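Side-chain contacts in putative PLP-dependent aminotransferase (Bacillus cereus ATCC 10987, PDB 3JU7), which probably transfers amino groups with the help of pyridoxal phosphate, like many DegT/DnrJ/EryC1/StrS family enzymes: residues G35-R40 with I242-M247; A68-K73 with I96-E101. All coordinates share one frame; numbering follows the deposited sequence.

Contact 1: residues G35-R40 with I242-M247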
loop_
_atom_site.group_PDB
_atom_site.type_symbol
_atom_site.label_atom_id
_atom_site.label_comp_id
_atom_site.label_asym_id
_atom_site.label_seq_id
_atom_site.Cartn_x
_atom_site.Cartn_y
_atom_site.Cartn_z
ATOM N N GLY A 35 -13.717 6.202 -4.936
ATOM C CA GLY A 35 -14.855 6.094 -5.813
ATOM C C GLY A 35 -16.173 5.780 -5.114
ATOM O O GLY A 35 -16.235 5.574 -3.905
ATOM N N PRO A 36 -17.253 5.760 -5.880
ATOM C CA PRO A 36 -18.581 5.636 -5.269
ATOM C C PRO A 36 -18.812 4.313 -4.527
ATOM O O PRO A 36 -19.589 4.286 -3.603
ATOM C CB PRO A 36 -19.552 5.725 -6.466
ATOM C CG PRO A 36 -18.749 5.938 -7.647
ATOM C CD PRO A 36 -17.295 5.915 -7.336
ATOM N N ILE A 37 -18.166 3.230 -4.956
ATOM C CA ILE A 37 -18.334 1.911 -4.329
ATOM C C ILE A 37 -17.580 1.938 -3.017
ATOM O O ILE A 37 -18.097 1.501 -1.982
ATOM C CB ILE A 37 -17.885 0.771 -5.292
ATOM C CG1 ILE A 37 -18.894 0.687 -6.438
ATOM C CG2 ILE A 37 -17.760 -0.609 -4.591
ATOM C CD1 ILE A 37 -18.282 0.171 -7.648
ATOM N N ASN A 38 -16.391 2.524 -3.026
ATOM C CA ASN A 38 -15.679 2.742 -1.761
ATOM C C ASN A 38 -16.479 3.620 -0.797
ATOM O O ASN A 38 -16.619 3.306 0.382
ATOM C CB ASN A 38 -14.336 3.356 -2.021
ATOM C CG ASN A 38 -13.428 3.313 -0.804
ATOM O OD1 ASN A 38 -12.746 2.308 -0.537
ATOM N ND2 ASN A 38 -13.388 4.413 -0.078
ATOM N N GLN A 39 -17.041 4.712 -1.280
ATOM C CA GLN A 39 -17.871 5.533 -0.395
ATOM C C GLN A 39 -19.044 4.706 0.123
ATOM O O GLN A 39 -19.409 4.831 1.293
ATOM C CB GLN A 39 -18.442 6.763 -1.077
ATOM C CG GLN A 39 -17.439 7.799 -1.578
ATOM C CD GLN A 39 -18.092 8.804 -2.521
ATOM O OE1 GLN A 39 -19.190 9.338 -2.225
ATOM N NE2 GLN A 39 -17.444 9.065 -3.661
ATOM N N ARG A 40 -19.652 3.891 -0.745
ATOM C CA ARG A 40 -20.827 3.098 -0.334
ATOM C C ARG A 40 -20.414 2.129 0.753
ATOM O O ARG A 40 -21.095 1.980 1.750
ATOM C CB ARG A 40 -21.444 2.332 -1.508
ATOM C CG ARG A 40 -22.764 1.618 -1.171
ATOM C CD ARG A 40 -23.289 0.742 -2.328
ATOM N NE ARG A 40 -23.369 1.549 -3.529
ATOM C CZ ARG A 40 -23.332 1.107 -4.774
ATOM N NH1 ARG A 40 -23.252 -0.186 -5.049
ATOM N NH2 ARG A 40 -23.402 1.986 -5.756
ATOM N N ILE A 242 -15.720 -6.182 -3.181
ATOM C CA ILE A 242 -15.679 -7.406 -2.394
ATOM C C ILE A 242 -16.039 -7.073 -0.939
ATOM O O ILE A 242 -16.799 -7.792 -0.308
ATOM C CB ILE A 242 -14.318 -8.151 -2.503
ATOM C CG1 ILE A 242 -14.043 -8.487 -3.981
ATOM C CG2 ILE A 242 -14.355 -9.428 -1.685
ATOM C CD1 ILE A 242 -12.972 -9.482 -4.232
ATOM N N GLY A 243 -15.529 -5.963 -0.418
ATOM C CA GLY A 243 -15.894 -5.571 0.934
ATOM C C GLY A 243 -17.388 -5.459 1.129
ATOM O O GLY A 243 -17.947 -5.962 2.121
ATOM N N ILE A 244 -18.072 -4.806 0.199
ATOM C CA ILE A 244 -19.537 -4.682 0.320
ATOM C C ILE A 244 -20.236 -6.043 0.360
ATOM O O ILE A 244 -21.238 -6.224 1.078
ATOM C CB ILE A 244 -20.159 -3.880 -0.872
ATOM C CG1 ILE A 244 -19.863 -2.390 -0.730
ATOM C CG2 ILE A 244 -21.722 -4.144 -1.018
ATOM C CD1 ILE A 244 -20.302 -1.617 -1.945
ATOM N N ALA A 245 -19.757 -6.975 -0.462
ATOM C CA ALA A 245 -20.356 -8.303 -0.540
ATOM C C ALA A 245 -20.048 -9.060 0.724
ATOM O O ALA A 245 -20.822 -9.917 1.123
ATOM C CB ALA A 245 -19.845 -9.099 -1.792
ATOM N N THR A 246 -18.888 -8.783 1.313
ATOM C CA THR A 246 -18.509 -9.423 2.542
ATOM C C THR A 246 -19.370 -8.918 3.704
ATOM O O THR A 246 -19.624 -9.678 4.631
ATOM C CB THR A 246 -17.038 -9.212 2.848
ATOM O OG1 THR A 246 -16.268 -9.723 1.762
ATOM C CG2 THR A 246 -16.627 -9.930 4.160
HETATM N N MSE A 247 -19.820 -7.655 3.647
HETATM C CA MSE A 247 -20.757 -7.138 4.626
HETATM C C MSE A 247 -22.070 -7.894 4.544
HETATM O O MSE A 247 -22.688 -8.137 5.566
HETATM C CB MSE A 247 -21.067 -5.626 4.455
HETATM C CG MSE A 247 -19.973 -4.668 4.887
HETATM SE SE MSE A 247 -19.728 -4.648 6.803
HETATM C CE MSE A 247 -21.475 -3.917 7.188
#

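Contact 2: residues A68-K73 with I96-E101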
loop_
_atom_site.group_PDB
_atom_site.type_symbol
_atom_site.label_atom_id
_atom_site.label_comp_id
_atom_site.label_asym_id
_atom_site.label_seq_id
_atom_site.Cartn_x
_atom_site.Cartn_y
_atom_site.Cartn_z
ATOM N N ALA A 68 -0.024 5.537 8.328
ATOM C CA ALA A 68 -0.698 6.804 8.125
ATOM C C ALA A 68 -1.084 7.396 9.491
ATOM O O ALA A 68 -0.774 8.578 9.799
ATOM C CB ALA A 68 -1.945 6.601 7.315
ATOM N N ALA A 69 -1.760 6.563 10.290
ATOM C CA ALA A 69 -2.292 6.963 11.597
ATOM C C ALA A 69 -1.186 7.431 12.567
ATOM O O ALA A 69 -1.299 8.488 13.163
ATOM C CB ALA A 69 -3.152 5.849 12.212
ATOM N N ILE A 70 -0.125 6.670 12.693
ATOM C CA ILE A 70 1.008 7.049 13.558
ATOM C C ILE A 70 1.666 8.347 13.082
ATOM O O ILE A 70 1.912 9.244 13.880
ATOM C CB ILE A 70 2.055 5.909 13.613
ATOM C CG1 ILE A 70 1.500 4.739 14.435
ATOM C CG2 ILE A 70 3.432 6.388 14.162
ATOM C CD1 ILE A 70 2.086 3.409 14.072
ATOM N N GLN A 71 1.935 8.433 11.773
ATOM C CA GLN A 71 2.502 9.647 11.162
ATOM C C GLN A 71 1.619 10.868 11.467
ATOM O O GLN A 71 2.132 11.870 11.894
ATOM C CB GLN A 71 2.672 9.475 9.640
ATOM C CG GLN A 71 3.239 10.710 8.952
ATOM C CD GLN A 71 4.620 11.103 9.471
ATOM O OE1 GLN A 71 5.429 10.251 9.816
ATOM N NE2 GLN A 71 4.877 12.402 9.539
ATOM N N LEU A 72 0.301 10.782 11.283
ATOM C CA LEU A 72 -0.590 11.915 11.622
ATOM C C LEU A 72 -0.594 12.276 13.109
ATOM O O LEU A 72 -0.556 13.432 13.486
ATOM C CB LEU A 72 -2.048 11.613 11.208
ATOM C CG LEU A 72 -3.099 12.644 11.610
ATOM C CD1 LEU A 72 -2.829 13.942 10.859
ATOM C CD2 LEU A 72 -4.507 12.110 11.361
ATOM N N LYS A 73 -0.667 11.261 13.958
ATOM C CA LYS A 73 -0.992 11.455 15.356
ATOM C C LYS A 73 0.238 11.546 16.263
ATOM O O LYS A 73 0.127 12.002 17.377
ATOM C CB LYS A 73 -1.891 10.305 15.798
ATOM C CG LYS A 73 -3.319 10.467 15.285
ATOM C CD LYS A 73 -4.302 9.489 15.848
ATOM C CE LYS A 73 -4.468 9.549 17.377
ATOM N NZ LYS A 73 -5.384 10.578 17.885
ATOM N N ILE A 96 8.645 2.276 12.912
ATOM C CA ILE A 96 9.977 2.492 12.400
ATOM C C ILE A 96 9.906 3.294 11.079
ATOM O O ILE A 96 10.719 4.165 10.865
ATOM C CB ILE A 96 10.714 1.130 12.165
ATOM C CG1 ILE A 96 10.960 0.421 13.480
ATOM C CG2 ILE A 96 12.010 1.346 11.458
ATOM C CD1 ILE A 96 11.469 -1.048 13.346
ATOM N N TRP A 97 8.922 3.006 10.223
ATOM C CA TRP A 97 8.746 3.764 8.983
ATOM C C TRP A 97 8.335 5.225 9.267
ATOM O O TRP A 97 8.603 6.113 8.456
ATOM C CB TRP A 97 7.702 3.109 8.064
ATOM C CG TRP A 97 8.198 2.033 7.156
ATOM C CD1 TRP A 97 8.106 0.684 7.364
ATOM C CD2 TRP A 97 8.812 2.192 5.863
ATOM N NE1 TRP A 97 8.640 0.001 6.297
ATOM C CE2 TRP A 97 9.078 0.898 5.362
ATOM C CE3 TRP A 97 9.151 3.290 5.085
ATOM C CZ2 TRP A 97 9.689 0.678 4.129
ATOM C CZ3 TRP A 97 9.737 3.071 3.841
ATOM C CH2 TRP A 97 10.013 1.775 3.383
ATOM N N CYS A 98 7.666 5.476 10.401
ATOM C CA CYS A 98 7.342 6.849 10.810
ATOM C C CYS A 98 8.487 7.518 11.529
ATOM O O CYS A 98 8.349 8.598 12.088
ATOM C CB CYS A 98 6.117 6.855 11.677
ATOM S SG CYS A 98 4.615 6.396 10.758
ATOM N N GLY A 99 9.629 6.857 11.566
ATOM C CA GLY A 99 10.789 7.422 12.208
ATOM C C GLY A 99 10.822 7.262 13.710
ATOM O O GLY A 99 11.560 7.950 14.363
ATOM N N LEU A 100 10.051 6.354 14.269
ATOM C CA LEU A 100 10.087 6.152 15.707
ATOM C C LEU A 100 10.800 4.874 16.048
ATOM O O LEU A 100 10.986 4.003 15.195
ATOM C CB LEU A 100 8.693 6.075 16.271
ATOM C CG LEU A 100 7.881 7.302 15.887
ATOM C CD1 LEU A 100 6.497 7.052 16.319
ATOM C CD2 LEU A 100 8.518 8.536 16.554
ATOM N N GLU A 101 11.219 4.768 17.304
ATOM C CA GLU A 101 11.756 3.528 17.805
ATOM C C GLU A 101 10.643 2.849 18.583
ATOM O O GLU A 101 10.002 3.473 19.423
ATOM C CB GLU A 101 12.925 3.777 18.755
ATOM C CG GLU A 101 14.156 4.235 18.085
ATOM C CD GLU A 101 15.362 4.216 19.021
ATOM O OE1 GLU A 101 15.343 3.538 20.076
ATOM O OE2 GLU A 101 16.333 4.885 18.682
#

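Contact 1: residues G35-R40 with I242-M247
Ile244 reaches from helix 237-248 to the first turn of helix 36-48, and its CD1 methyl meets Ile37 and Arg40 together. This is plain helix-helix packing, with helix 19-28 set against both partners: its Ile25 touches Ile37 and its Glu21 touches Ile244. On the tight, inner side the methyl packs against Ile37 CG2 at 3.8 Å, the two side chains crossing at about a right angle, and it also sits 3.8 Å from the carbonyl oxygen Ile37 O. With CG1 beside the backbone N (chi1 -70°), Ile37 turns CG2 anti to that N, where it meets Ile244 CD1.

The outer side is more open to solvent. Here Arg40 CD comes to 3.8 Å from Ile244 CD1, while Arg40 CB and Arg40 CG stand looser, each 4.1 Å from that methyl. The chain bends at the CG-CD bond (chi3 -53°), and the guanidinium forms a salt bridge through NH2 with Glu24.

Glu237, at the start of helix 237-248, adds polar ties: it accepts bonds from the backbone N atoms of Ile37 and Asn38. Between the two segments the contact is purely van der Waals; the Arg40 methylenes pack on Ile244 while its charge is paired with Glu24, so apolar contact and ion pair use different parts of one side chain.

Contact 2: residues A68-K73 with I96-E101
Cys98 and Leu100 flank the glycine of a Schellman motif, the turn that ends helix 90-97, and both face the last turns of helix 62-73. In the motif Gly99, at positive phi, is the C-prime residue: its N bonds to Ile96 O, and Leu100 N reaches back to Ala95 O.

Apolar packing dominates the contact. Ile70 CG2 is its meeting point, with Cys98 SG at 3.6 Å and Leu100 CD1 at 3.8 Å, so one methyl touches the residues before and after the glycine. In Ile70 CG1 lies beside the backbone N (chi1 -72°), which leaves CG2 anti to it. Ile132 of strand 130-133 touches both Ile70 and Leu100, extending the buried cluster to the strand.

Polar groups play a lesser part, and no hydrogen bond joins the segments. Gln71 bends at chi2 (60°), which carries OE1 to 3.9 Å from Cys98 CB; the same oxygen takes a weak bond from Lys74 NZ, which also donates to Cys98 O. Trp97 of the second subunit packs on both Gln71 and Cys98, placing this helix end beside the dimer interface. Cys98 SG also lies close to the helix backbone, 3.5 Å from Gln71 N.

How the contacts relate
From the N terminus, the chain enters contact 1 at 35-40, passes through strand 55-59 and then supplies the first half of contact 2 at 68-73. The short excursion through strand 80-84 and helix 90-97 returns at 96-101, closing a loop with 22 intervening residues. A far longer path then leads to 242-247, where contact 1 closes around 201 intervening residues. The loops are therefore nested, without crossing: contact 2 falls wholly within the span of contact 1. Contact 1 joins two helices far apart in sequence at one side of the subunit; contact 2 joins sequence-near elements bordering strand 130-133. Their centres lie 28 Å apart and they do not touch.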